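Local coordinates for glutathione S-transferase (Xanthomonas axonopodis pv. citri, PDB 6NV6), which probably catalyses the conjugation of glutathione to electrophilic substrates, as a theta class glutathione transferase of a citrus canker pathogen, at residues V72-P85 with G155-S167. Numbering follows the deposited sequence.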
loop_
_atom_site.group_PDB
_atom_site.type_symbol
_atom_site.label_atom_id
_atom_site.label_comp_id
_atom_site.label_asym_id
_atom_site.label_seq_id
_atom_site.Cartn_x
_atom_site.Cartn_y
_atom_site.Cartn_z
ATOM N N VAL A 72 -0.712 6.705 -7.993
ATOM C CA VAL A 72 0.475 7.020 -7.202
ATOM C C VAL A 72 1.542 7.621 -8.100
ATOM O O VAL A 72 2.040 8.726 -7.853
ATOM C CB VAL A 72 0.998 5.764 -6.476
ATOM C CG1 VAL A 72 2.407 5.999 -5.913
ATOM C CG2 VAL A 72 0.028 5.324 -5.370
ATOM N N ARG A 73 1.894 6.897 -9.166
ATOM C CA ARG A 73 2.951 7.355 -10.057
ATOM C C ARG A 73 2.647 8.746 -10.578
ATOM O O ARG A 73 3.540 9.597 -10.671
ATOM C CB ARG A 73 3.147 6.364 -11.206
ATOM C CG ARG A 73 3.949 5.134 -10.793
ATOM C CD ARG A 73 4.359 4.305 -12.005
ATOM N NE ARG A 73 3.192 3.640 -12.578
ATOM C CZ ARG A 73 2.800 2.412 -12.242
ATOM N NH1 ARG A 73 3.492 1.711 -11.352
ATOM N NH2 ARG A 73 1.716 1.880 -12.799
ATOM N N TYR A 74 1.377 9.008 -10.877
ATOM C CA TYR A 74 0.990 10.335 -11.323
ATOM C C TYR A 74 1.231 11.376 -10.231
ATOM O O TYR A 74 1.958 12.357 -10.439
ATOM C CB TYR A 74 -0.470 10.337 -11.755
ATOM C CG TYR A 74 -0.956 11.739 -11.955
ATOM C CD1 TYR A 74 -0.435 12.521 -12.977
ATOM C CD2 TYR A 74 -1.886 12.305 -11.095
ATOM C CE1 TYR A 74 -0.855 13.819 -13.158
ATOM C CE2 TYR A 74 -2.315 13.596 -11.266
ATOM C CZ TYR A 74 -1.800 14.350 -12.297
ATOM O OH TYR A 74 -2.222 15.643 -12.473
ATOM N N LEU A 75 0.629 11.172 -9.050
ATOM C CA LEU A 75 0.719 12.166 -7.986
ATOM C C LEU A 75 2.165 12.494 -7.638
ATOM O O LEU A 75 2.498 13.657 -7.377
ATOM C CB LEU A 75 -0.039 11.685 -6.748
ATOM C CG LEU A 75 -1.537 11.995 -6.838
ATOM C CD1 LEU A 75 -2.330 11.250 -5.768
ATOM C CD2 LEU A 75 -1.784 13.498 -6.767
ATOM N N ALA A 76 3.052 11.496 -7.645
ATOM C CA ALA A 76 4.435 11.795 -7.283
ATOM C C ALA A 76 5.151 12.534 -8.411
ATOM O O ALA A 76 5.791 13.565 -8.179
ATOM C CB ALA A 76 5.183 10.518 -6.891
ATOM N N ALA A 77 5.046 12.033 -9.642
ATOM C CA ALA A 77 5.664 12.735 -10.762
ATOM C C ALA A 77 5.127 14.162 -10.897
ATOM O O ALA A 77 5.892 15.099 -11.153
ATOM C CB ALA A 77 5.446 11.954 -12.056
ATOM N N GLN A 78 3.816 14.350 -10.718
ATOM C CA GLN A 78 3.220 15.671 -10.906
ATOM C C GLN A 78 3.428 16.586 -9.703
ATOM O O GLN A 78 3.550 17.803 -9.874
ATOM C CB GLN A 78 1.722 15.541 -11.198
ATOM C CG GLN A 78 1.030 16.823 -11.646
ATOM C CD GLN A 78 1.563 17.354 -12.970
ATOM O OE1 GLN A 78 1.752 16.608 -13.929
ATOM N NE2 GLN A 78 1.812 18.654 -13.023
ATOM N N TYR A 79 3.472 16.039 -8.488
ATOM C CA TYR A 79 3.416 16.874 -7.297
ATOM C C TYR A 79 4.510 16.624 -6.280
ATOM O O TYR A 79 4.747 17.508 -5.448
ATOM C CB TYR A 79 2.058 16.723 -6.586
ATOM C CG TYR A 79 0.905 17.199 -7.422
ATOM C CD1 TYR A 79 0.732 18.545 -7.694
ATOM C CD2 TYR A 79 0.000 16.304 -7.963
ATOM C CE1 TYR A 79 -0.319 18.989 -8.476
ATOM C CE2 TYR A 79 -1.052 16.732 -8.748
ATOM C CZ TYR A 79 -1.209 18.079 -9.005
ATOM O OH TYR A 79 -2.260 18.508 -9.787
ATOM N N ALA A 80 5.164 15.472 -6.281
ATOM C CA ALA A 80 6.173 15.154 -5.273
ATOM C C ALA A 80 7.377 14.541 -5.966
ATOM O O ALA A 80 7.582 13.322 -5.921
ATOM C CB ALA A 80 5.604 14.219 -4.208
ATOM N N PRO A 81 8.201 15.359 -6.625
ATOM C CA PRO A 81 9.322 14.795 -7.392
ATOM C C PRO A 81 10.378 14.160 -6.515
ATOM O O PRO A 81 11.228 13.421 -7.032
ATOM C CB PRO A 81 9.885 16.010 -8.146
ATOM C CG PRO A 81 8.902 17.164 -7.853
ATOM C CD PRO A 81 8.267 16.828 -6.555
ATOM N N ALA A 82 10.359 14.439 -5.208
ATOM C CA ALA A 82 11.206 13.699 -4.280
ATOM C C ALA A 82 10.866 12.217 -4.283
ATOM O O ALA A 82 11.711 11.386 -3.919
ATOM C CB ALA A 82 11.064 14.272 -2.869
ATOM N N LEU A 83 9.640 11.869 -4.690
ATOM C CA LEU A 83 9.151 10.500 -4.650
ATOM C C LEU A 83 9.266 9.771 -5.975
ATOM O O LEU A 83 9.025 8.557 -6.018
ATOM C CB LEU A 83 7.692 10.479 -4.206
ATOM C CG LEU A 83 7.521 10.789 -2.727
ATOM C CD1 LEU A 83 6.211 10.226 -2.223
ATOM C CD2 LEU A 83 8.711 10.248 -1.930
ATOM N N TYR A 84 9.613 10.477 -7.051
ATOM C CA TYR A 84 9.683 9.906 -8.390
ATOM C C TYR A 84 11.129 9.964 -8.858
ATOM O O TYR A 84 11.575 11.007 -9.355
ATOM C CB TYR A 84 8.755 10.670 -9.343
ATOM C CG TYR A 84 8.758 10.219 -10.789
ATOM C CD1 TYR A 84 9.730 10.669 -11.673
ATOM C CD2 TYR A 84 7.785 9.349 -11.273
ATOM C CE1 TYR A 84 9.743 10.262 -12.993
ATOM C CE2 TYR A 84 7.780 8.940 -12.603
ATOM C CZ TYR A 84 8.765 9.403 -13.456
ATOM O OH TYR A 84 8.799 9.020 -14.777
ATOM N N PRO A 85 11.912 8.895 -8.683
ATOM C CA PRO A 85 13.298 8.898 -9.171
ATOM C C PRO A 85 13.362 9.176 -10.667
ATOM O O PRO A 85 12.648 8.560 -11.465
ATOM C CB PRO A 85 13.803 7.490 -8.830
ATOM C CG PRO A 85 12.896 6.989 -7.773
ATOM C CD PRO A 85 11.557 7.622 -8.036
ATOM N N GLY A 155 14.877 1.435 -2.897
ATOM C CA GLY A 155 16.323 1.462 -2.869
ATOM C C GLY A 155 16.884 2.172 -1.653
ATOM O O GLY A 155 16.418 1.956 -0.527
ATOM N N GLY A 156 17.878 3.036 -1.865
ATOM C CA GLY A 156 18.525 3.679 -0.735
ATOM C C GLY A 156 17.603 4.609 0.030
ATOM O O GLY A 156 17.678 4.702 1.258
ATOM N N ARG A 157 16.721 5.308 -0.677
ATOM C CA ARG A 157 15.795 6.240 -0.059
ATOM C C ARG A 157 14.362 5.840 -0.396
ATOM O O ARG A 157 14.099 5.222 -1.434
ATOM C CB ARG A 157 16.072 7.682 -0.518
ATOM N N PHE A 158 13.449 6.178 0.512
ATOM C CA PHE A 158 12.023 5.992 0.283
ATOM C C PHE A 158 11.570 6.723 -0.986
ATOM O O PHE A 158 12.065 7.802 -1.319
ATOM C CB PHE A 158 11.269 6.492 1.522
ATOM C CG PHE A 158 9.793 6.682 1.327
ATOM C CD1 PHE A 158 9.296 7.870 0.839
ATOM C CD2 PHE A 158 8.896 5.689 1.701
ATOM C CE1 PHE A 158 7.928 8.060 0.685
ATOM C CE2 PHE A 158 7.523 5.874 1.547
ATOM C CZ PHE A 158 7.039 7.064 1.039
ATOM N N ALA A 159 10.622 6.127 -1.698
ATOM C CA ALA A 159 10.024 6.751 -2.882
ATOM C C ALA A 159 8.712 6.023 -3.189
ATOM O O ALA A 159 8.264 5.171 -2.413
ATOM C CB ALA A 159 10.993 6.737 -4.064
ATOM N N MET A 160 8.100 6.362 -4.328
ATOM C CA MET A 160 6.782 5.834 -4.682
ATOM C C MET A 160 6.736 4.315 -4.651
ATOM O O MET A 160 5.672 3.732 -4.390
ATOM C CB MET A 160 6.406 6.332 -6.074
ATOM C CG MET A 160 7.487 6.017 -7.118
ATOM S SD MET A 160 6.958 6.316 -8.812
ATOM C CE MET A 160 5.919 7.715 -8.488
ATOM N N GLY A 161 7.869 3.665 -4.931
ATOM C CA GLY A 161 7.901 2.218 -4.997
ATOM C C GLY A 161 7.537 1.542 -3.692
ATOM O O GLY A 161 7.047 0.411 -3.695
ATOM N N ASP A 162 7.753 2.216 -2.565
ATOM C CA ASP A 162 7.393 1.637 -1.278
ATOM C C ASP A 162 5.906 1.756 -0.960
ATOM O O ASP A 162 5.424 1.095 -0.028
ATOM C CB ASP A 162 8.187 2.309 -0.158
ATOM C CG ASP A 162 9.659 1.989 -0.212
ATOM O OD1 ASP A 162 10.388 2.633 -1.006
ATOM O OD2 ASP A 162 10.076 1.097 0.558
ATOM N N ILE A 163 5.170 2.569 -1.705
ATOM C CA ILE A 163 3.837 2.982 -1.293
ATOM C C ILE A 163 2.802 1.871 -1.473
ATOM O O ILE A 163 2.029 1.629 -0.537
ATOM C CB ILE A 163 3.447 4.267 -2.031
ATOM C CG1 ILE A 163 4.226 5.441 -1.448
ATOM C CG2 ILE A 163 1.944 4.523 -1.949
ATOM C CD1 ILE A 163 4.000 6.743 -2.181
ATOM N N PRO A 164 2.730 1.158 -2.609
ATOM C CA PRO A 164 1.686 0.117 -2.723
ATOM C C PRO A 164 1.803 -0.984 -1.680
ATOM O O PRO A 164 0.827 -1.245 -0.953
ATOM C CB PRO A 164 1.876 -0.413 -4.148
ATOM C CG PRO A 164 2.497 0.716 -4.875
ATOM C CD PRO A 164 3.403 1.384 -3.902
ATOM N N LEU A 165 2.971 -1.634 -1.557
ATOM C CA LEU A 165 3.121 -2.649 -0.511
ATOM C C LEU A 165 3.056 -2.040 0.891
ATOM O O LEU A 165 2.549 -2.682 1.821
ATOM C CB LEU A 165 4.429 -3.414 -0.687
ATOM C CG LEU A 165 4.598 -4.615 0.243
ATOM C CD1 LEU A 165 3.491 -5.648 0.025
ATOM C CD2 LEU A 165 5.963 -5.249 0.059
ATOM N N GLY A 166 3.561 -0.809 1.061
ATOM C CA GLY A 166 3.495 -0.155 2.357
ATOM C C GLY A 166 2.075 0.046 2.847
ATOM O O GLY A 166 1.817 -0.008 4.055
ATOM N N SER A 167 1.132 0.267 1.928
ATOM C CA SER A 167 -0.255 0.445 2.339
ATOM C C SER A 167 -0.913 -0.878 2.710
ATOM O O SER A 167 -1.838 -0.895 3.531
ATOM C CB SER A 167 -1.047 1.156 1.239
ATOM O OG SER A 167 -0.322 2.239 0.680
#
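Met160 is the plug of this interface, its side chain reaching from 155-167 into the groove between helix 68-79 and the turn that follows it, where it meets Ala76, Arg73 and Tyr84. CG sits between the backbone N and the carbonyl carbon (chi1 54°), the chain bends at chi3, and CE packs against Ala76 CB and Arg73 CA. The Met160 and Arg73 side chains cross at about a right angle, with SD against Arg73 CG (3.8 Å). Tyr84 lies alongside Met160, pointing the same way: CE meets the ring edge at Tyr84 CD2 (3.7 Å), near the ring plane, and SD stands 5.1 Å from the ring centroid, an oblique Met-aromatic contact. Ala77 CB lies above one face of that ring, offset toward the rim.

The base of the plug is fixed by the backbone. Met160 N donates a nearly straight hydrogen bond to Leu83 O (2.9 Å, 164°), in the carbonyl plane and on a lone pair, while Ala159 CB packs beside the same oxygen and faces the ring of Pro85.

Val72, Leu83, Ile163 and Phe158 continue the apolar packing. Val72 puts CG1 against Met160 CB and CG2 against Ile163 CG2, both at 4.0 Å. Leu83 sends CD1 across to Ile163 CD1, and its CD2 meets Phe158 CE1 at 3.5 Å, the side chains crossing obliquely, so the two Leu83 methyls bridge the phenylalanine and the isoleucine.

The contact joins the thioredoxin-like N-terminal domain to the all-helical C-terminal domain, as in the GST fold: helix 68-79 and the turn after it meet the loop leading into helix 163-174 and that helix's first turn. Helix 88-118 borders it at Arg73, Tyr84 and Pro164, helix 13-25 meets Leu83 and Ser167, and Tyr74 turns back to strand 63-65.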